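Local coordinates for protein FACT-Spt16 (Cicer arietinum, PDB 5CE6) that probably serves, as the N-terminal domain of the Spt16 subunit of the histone chaperone FACT, in handling histones H3-H4 during transcription, at residues S154-E166 with L177-F191. Residues are numbered along the deposited sequence; the frame is centred on the assembly and turned at random.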
loop_
_atom_site.group_PDB
_atom_site.type_symbol
_atom_site.label_atom_id
_atom_site.label_comp_id
_atom_site.label_asym_id
_atom_site.label_seq_id
_atom_site.Cartn_x
_atom_site.Cartn_y
_atom_site.Cartn_z
ATOM N N SER A 154 9.474 -2.899 -35.268
ATOM C CA SER A 154 8.194 -3.055 -34.585
ATOM C C SER A 154 8.159 -2.281 -33.271
ATOM O O SER A 154 9.191 -1.813 -32.791
ATOM C CB SER A 154 7.891 -4.537 -34.348
ATOM O OG SER A 154 9.070 -5.322 -34.388
ATOM N N SER A 155 6.970 -2.142 -32.692
ATOM C CA SER A 155 6.828 -1.433 -31.422
ATOM C C SER A 155 6.364 -2.333 -30.283
ATOM O O SER A 155 5.439 -3.136 -30.433
ATOM C CB SER A 155 5.884 -0.233 -31.561
ATOM O OG SER A 155 6.520 0.858 -32.208
ATOM N N THR A 156 7.024 -2.194 -29.140
ATOM C CA THR A 156 6.568 -2.842 -27.924
ATOM C C THR A 156 6.104 -1.772 -26.944
ATOM O O THR A 156 6.889 -0.924 -26.519
ATOM C CB THR A 156 7.665 -3.713 -27.284
ATOM O OG1 THR A 156 7.991 -4.795 -28.168
ATOM C CG2 THR A 156 7.194 -4.274 -25.954
ATOM N N VAL A 157 4.819 -1.805 -26.608
ATOM C CA VAL A 157 4.253 -0.875 -25.638
ATOM C C VAL A 157 4.082 -1.557 -24.297
ATOM O O VAL A 157 3.391 -2.570 -24.190
ATOM C CB VAL A 157 2.896 -0.324 -26.107
ATOM C CG1 VAL A 157 2.277 0.562 -25.035
ATOM C CG2 VAL A 157 3.076 0.458 -27.380
ATOM N N GLY A 158 4.712 -1.000 -23.270
ATOM C CA GLY A 158 4.529 -1.504 -21.924
ATOM C C GLY A 158 3.284 -0.918 -21.294
ATOM O O GLY A 158 2.977 0.259 -21.483
ATOM N N HIS A 159 2.546 -1.745 -20.563
ATOM C CA HIS A 159 1.420 -1.255 -19.780
ATOM C C HIS A 159 1.334 -2.039 -18.486
ATOM O O HIS A 159 2.004 -3.056 -18.328
ATOM C CB HIS A 159 0.110 -1.350 -20.563
ATOM C CG HIS A 159 -0.290 -2.746 -20.916
ATOM N ND1 HIS A 159 -1.603 -3.174 -20.885
ATOM C CD2 HIS A 159 0.439 -3.814 -21.319
ATOM C CE1 HIS A 159 -1.659 -4.442 -21.243
ATOM N NE2 HIS A 159 -0.431 -4.858 -21.511
ATOM N N ILE A 160 0.528 -1.550 -17.552
ATOM C CA ILE A 160 0.321 -2.261 -16.301
ATOM C C ILE A 160 -0.807 -3.246 -16.578
ATOM O O ILE A 160 -1.982 -2.930 -16.399
ATOM C CB ILE A 160 -0.027 -1.288 -15.167
ATOM C CG1 ILE A 160 1.076 -0.225 -15.057
ATOM C CG2 ILE A 160 -0.191 -2.029 -13.858
ATOM C CD1 ILE A 160 0.711 0.984 -14.217
ATOM N N ALA A 161 -0.434 -4.426 -17.063
ATOM C CA ALA A 161 -1.391 -5.341 -17.690
ATOM C C ALA A 161 -2.495 -5.820 -16.751
ATOM O O ALA A 161 -3.613 -6.094 -17.189
ATOM C CB ALA A 161 -0.661 -6.528 -18.309
ATOM N N ARG A 162 -2.183 -5.919 -15.464
ATOM C CA ARG A 162 -3.130 -6.466 -14.495
ATOM C C ARG A 162 -4.262 -5.501 -14.154
ATOM O O ARG A 162 -5.258 -5.892 -13.539
ATOM C CB ARG A 162 -2.405 -6.906 -13.219
ATOM N N GLU A 163 -4.125 -4.242 -14.558
ATOM C CA GLU A 163 -5.179 -3.266 -14.306
ATOM C C GLU A 163 -6.361 -3.471 -15.242
ATOM O O GLU A 163 -6.194 -3.594 -16.456
ATOM C CB GLU A 163 -4.646 -1.837 -14.433
ATOM C CG GLU A 163 -3.657 -1.498 -13.362
ATOM C CD GLU A 163 -3.340 -0.023 -13.266
ATOM O OE1 GLU A 163 -3.832 0.773 -14.102
ATOM O OE2 GLU A 163 -2.590 0.334 -12.336
ATOM N N GLU A 164 -7.558 -3.516 -14.667
ATOM C CA GLU A 164 -8.777 -3.614 -15.450
ATOM C C GLU A 164 -9.220 -2.220 -15.864
ATOM O O GLU A 164 -9.349 -1.334 -15.017
ATOM C CB GLU A 164 -9.883 -4.278 -14.625
ATOM C CG GLU A 164 -11.270 -4.195 -15.243
ATOM C CD GLU A 164 -11.626 -5.429 -16.051
ATOM O OE1 GLU A 164 -10.706 -6.218 -16.365
ATOM O OE2 GLU A 164 -12.825 -5.616 -16.363
ATOM N N PRO A 165 -9.450 -2.017 -17.167
ATOM C CA PRO A 165 -9.979 -0.724 -17.609
ATOM C C PRO A 165 -11.342 -0.451 -16.983
ATOM O O PRO A 165 -12.198 -1.340 -16.969
ATOM C CB PRO A 165 -10.133 -0.905 -19.121
ATOM C CG PRO A 165 -9.248 -2.055 -19.480
ATOM C CD PRO A 165 -9.258 -2.956 -18.285
ATOM N N GLU A 166 -11.526 0.753 -16.452
ATOM C CA GLU A 166 -12.822 1.184 -15.947
ATOM C C GLU A 166 -13.218 2.452 -16.686
ATOM O O GLU A 166 -12.428 3.391 -16.764
ATOM C CB GLU A 166 -12.757 1.452 -14.441
ATOM N N LEU A 177 -5.265 -0.287 -28.266
ATOM C CA LEU A 177 -3.942 -0.882 -28.074
ATOM C C LEU A 177 -3.972 -2.337 -28.514
ATOM O O LEU A 177 -3.103 -2.791 -29.259
ATOM C CB LEU A 177 -3.499 -0.789 -26.609
ATOM C CG LEU A 177 -2.637 0.415 -26.232
ATOM C CD1 LEU A 177 -2.177 0.316 -24.793
ATOM C CD2 LEU A 177 -1.442 0.524 -27.162
ATOM N N LYS A 178 -4.986 -3.058 -28.046
ATOM C CA LYS A 178 -5.166 -4.457 -28.398
ATOM C C LYS A 178 -5.169 -4.640 -29.911
ATOM O O LYS A 178 -4.488 -5.520 -30.445
ATOM C CB LYS A 178 -6.477 -4.982 -27.809
ATOM N N ASN A 179 -5.925 -3.788 -30.597
ATOM C CA ASN A 179 -6.115 -3.914 -32.041
ATOM C C ASN A 179 -4.975 -3.333 -32.883
ATOM O O ASN A 179 -4.935 -3.526 -34.097
ATOM C CB ASN A 179 -7.466 -3.322 -32.458
ATOM C CG ASN A 179 -8.645 -4.107 -31.896
ATOM O OD1 ASN A 179 -8.541 -5.310 -31.644
ATOM N ND2 ASN A 179 -9.771 -3.427 -31.695
ATOM N N SER A 180 -4.048 -2.630 -32.240
ATOM C CA SER A 180 -2.860 -2.153 -32.942
ATOM C C SER A 180 -1.951 -3.336 -33.258
ATOM O O SER A 180 -2.178 -4.449 -32.782
ATOM C CB SER A 180 -2.101 -1.122 -32.107
ATOM O OG SER A 180 -1.322 -1.751 -31.107
ATOM N N LYS A 181 -0.920 -3.093 -34.059
ATOM C CA LYS A 181 0.053 -4.131 -34.376
ATOM C C LYS A 181 1.051 -4.336 -33.236
ATOM O O LYS A 181 1.850 -5.276 -33.265
ATOM C CB LYS A 181 0.805 -3.779 -35.663
ATOM N N PHE A 182 0.992 -3.463 -32.230
ATOM C CA PHE A 182 2.003 -3.423 -31.175
ATOM C C PHE A 182 2.076 -4.683 -30.331
ATOM O O PHE A 182 1.058 -5.296 -30.000
ATOM C CB PHE A 182 1.762 -2.244 -30.224
ATOM C CG PHE A 182 1.768 -0.905 -30.893
ATOM C CD1 PHE A 182 2.501 -0.687 -32.049
ATOM C CD2 PHE A 182 1.038 0.146 -30.356
ATOM C CE1 PHE A 182 2.501 0.557 -32.666
ATOM C CE2 PHE A 182 1.034 1.391 -30.962
ATOM C CZ PHE A 182 1.765 1.597 -32.120
ATOM N N ARG A 183 3.296 -5.051 -29.966
ATOM C CA ARG A 183 3.503 -6.052 -28.936
ATOM C C ARG A 183 3.258 -5.358 -27.599
ATOM O O ARG A 183 3.740 -4.248 -27.384
ATOM C CB ARG A 183 4.934 -6.578 -29.009
ATOM C CG ARG A 183 5.065 -8.066 -28.744
ATOM C CD ARG A 183 5.846 -8.335 -27.466
ATOM N NE ARG A 183 7.254 -7.962 -27.593
ATOM C CZ ARG A 183 8.147 -8.057 -26.611
ATOM N NH1 ARG A 183 7.780 -8.510 -25.420
ATOM N NH2 ARG A 183 9.405 -7.695 -26.820
ATOM N N LEU A 184 2.499 -5.996 -26.708
ATOM C CA LEU A 184 2.194 -5.412 -25.403
ATOM C C LEU A 184 2.902 -6.161 -24.266
ATOM O O LEU A 184 2.771 -7.380 -24.146
ATOM C CB LEU A 184 0.680 -5.393 -25.162
ATOM C CG LEU A 184 -0.219 -4.677 -26.176
ATOM C CD1 LEU A 184 -1.667 -4.689 -25.723
ATOM C CD2 LEU A 184 0.242 -3.249 -26.421
ATOM N N SER A 185 3.641 -5.429 -23.434
ATOM C CA SER A 185 4.382 -6.027 -22.317
ATOM C C SER A 185 3.931 -5.488 -20.964
ATOM O O SER A 185 3.719 -4.287 -20.803
ATOM C CB SER A 185 5.883 -5.764 -22.471
ATOM O OG SER A 185 6.399 -6.408 -23.617
ATOM N N ASP A 186 3.797 -6.377 -19.983
ATOM C CA ASP A 186 3.499 -5.957 -18.623
ATOM C C ASP A 186 4.749 -5.291 -18.066
ATOM O O ASP A 186 5.845 -5.846 -18.153
ATOM C CB ASP A 186 3.099 -7.161 -17.761
ATOM C CG ASP A 186 2.653 -6.771 -16.359
ATOM O OD1 ASP A 186 2.461 -5.568 -16.087
ATOM O OD2 ASP A 186 2.477 -7.679 -15.521
ATOM N N VAL A 187 4.593 -4.089 -17.520
ATOM C CA VAL A 187 5.723 -3.385 -16.924
ATOM C C VAL A 187 5.500 -3.076 -15.444
ATOM O O VAL A 187 6.166 -2.214 -14.878
ATOM C CB VAL A 187 6.080 -2.091 -17.695
ATOM C CG1 VAL A 187 6.555 -2.428 -19.080
ATOM C CG2 VAL A 187 4.892 -1.141 -17.757
ATOM N N ALA A 188 4.570 -3.787 -14.813
ATOM C CA ALA A 188 4.296 -3.549 -13.396
ATOM C C ALA A 188 5.560 -3.695 -12.542
ATOM O O ALA A 188 5.764 -2.950 -11.580
ATOM C CB ALA A 188 3.194 -4.465 -12.896
ATOM N N ASN A 189 6.413 -4.645 -12.913
ATOM C CA ASN A 189 7.641 -4.900 -12.175
ATOM C C ASN A 189 8.638 -3.765 -12.335
ATOM O O ASN A 189 9.507 -3.562 -11.484
ATOM C CB ASN A 189 8.270 -6.226 -12.609
ATOM C CG ASN A 189 7.425 -7.425 -12.221
ATOM O OD1 ASN A 189 6.607 -7.348 -11.309
ATOM N ND2 ASN A 189 7.622 -8.543 -12.914
ATOM N N GLY A 190 8.517 -3.021 -13.428
ATOM C CA GLY A 190 9.388 -1.880 -13.629
ATOM C C GLY A 190 9.002 -0.775 -12.669
ATOM O O GLY A 190 9.852 -0.209 -11.975
ATOM N N PHE A 191 7.713 -0.458 -12.634
ATOM C CA PHE A 191 7.219 0.548 -11.699
ATOM C C PHE A 191 7.469 0.155 -10.243
ATOM O O PHE A 191 7.816 1.006 -9.420
ATOM C CB PHE A 191 5.739 0.828 -11.949
ATOM C CG PHE A 191 5.489 1.624 -13.190
ATOM C CD1 PHE A 191 6.059 2.883 -13.341
ATOM C CD2 PHE A 191 4.704 1.116 -14.211
ATOM C CE1 PHE A 191 5.837 3.631 -14.488
ATOM C CE2 PHE A 191 4.478 1.854 -15.364
ATOM C CZ PHE A 191 5.042 3.116 -15.499
HETATM O O HOH W 1 0.459 -5.803 -14.094
#
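S155 O takes the backbone N-H of R183, the first of five hydrogen bonds that pair strands 156-159 and 183-186 in parallel, the two strands of a beta-alpha-beta unit whose crossover is helix 168-179. V157 and H159 each give and accept in turn, and the run finishes with V187 N on H159 O at 2.9 Å. Strand 183-186 is one edge of the lobe's mixed sheet within this chain.

Apolar contacts lie on the face of V157 and L184. V157 CG2 meets F182 CD2 at 3.6 Å, while S155 CB sits 3.4 Å from F182 CD1; I143 of helix 133-145 also touches this ring. Cutting F182 back to an alanine is likely to leave a gap between V157 CG2, S155 CB and I143. Beyond the strands, I160 CG1 packs against F191 CD2 at 4.0 Å.

On the other face, T156 CG2 lies 3.9 Å above the centre of the R183 guanidinium plane, and S185 OG is hydrogen-bonded to G49 O.

At D186, chi1 of -175° places CG beside the carbonyl carbon, bringing OD1 to A188 N in an Asx turn; OD1 also takes A161 N at 3.3 Å from the opposite face of the carboxylate, and accepts from a water that R162 N donates to.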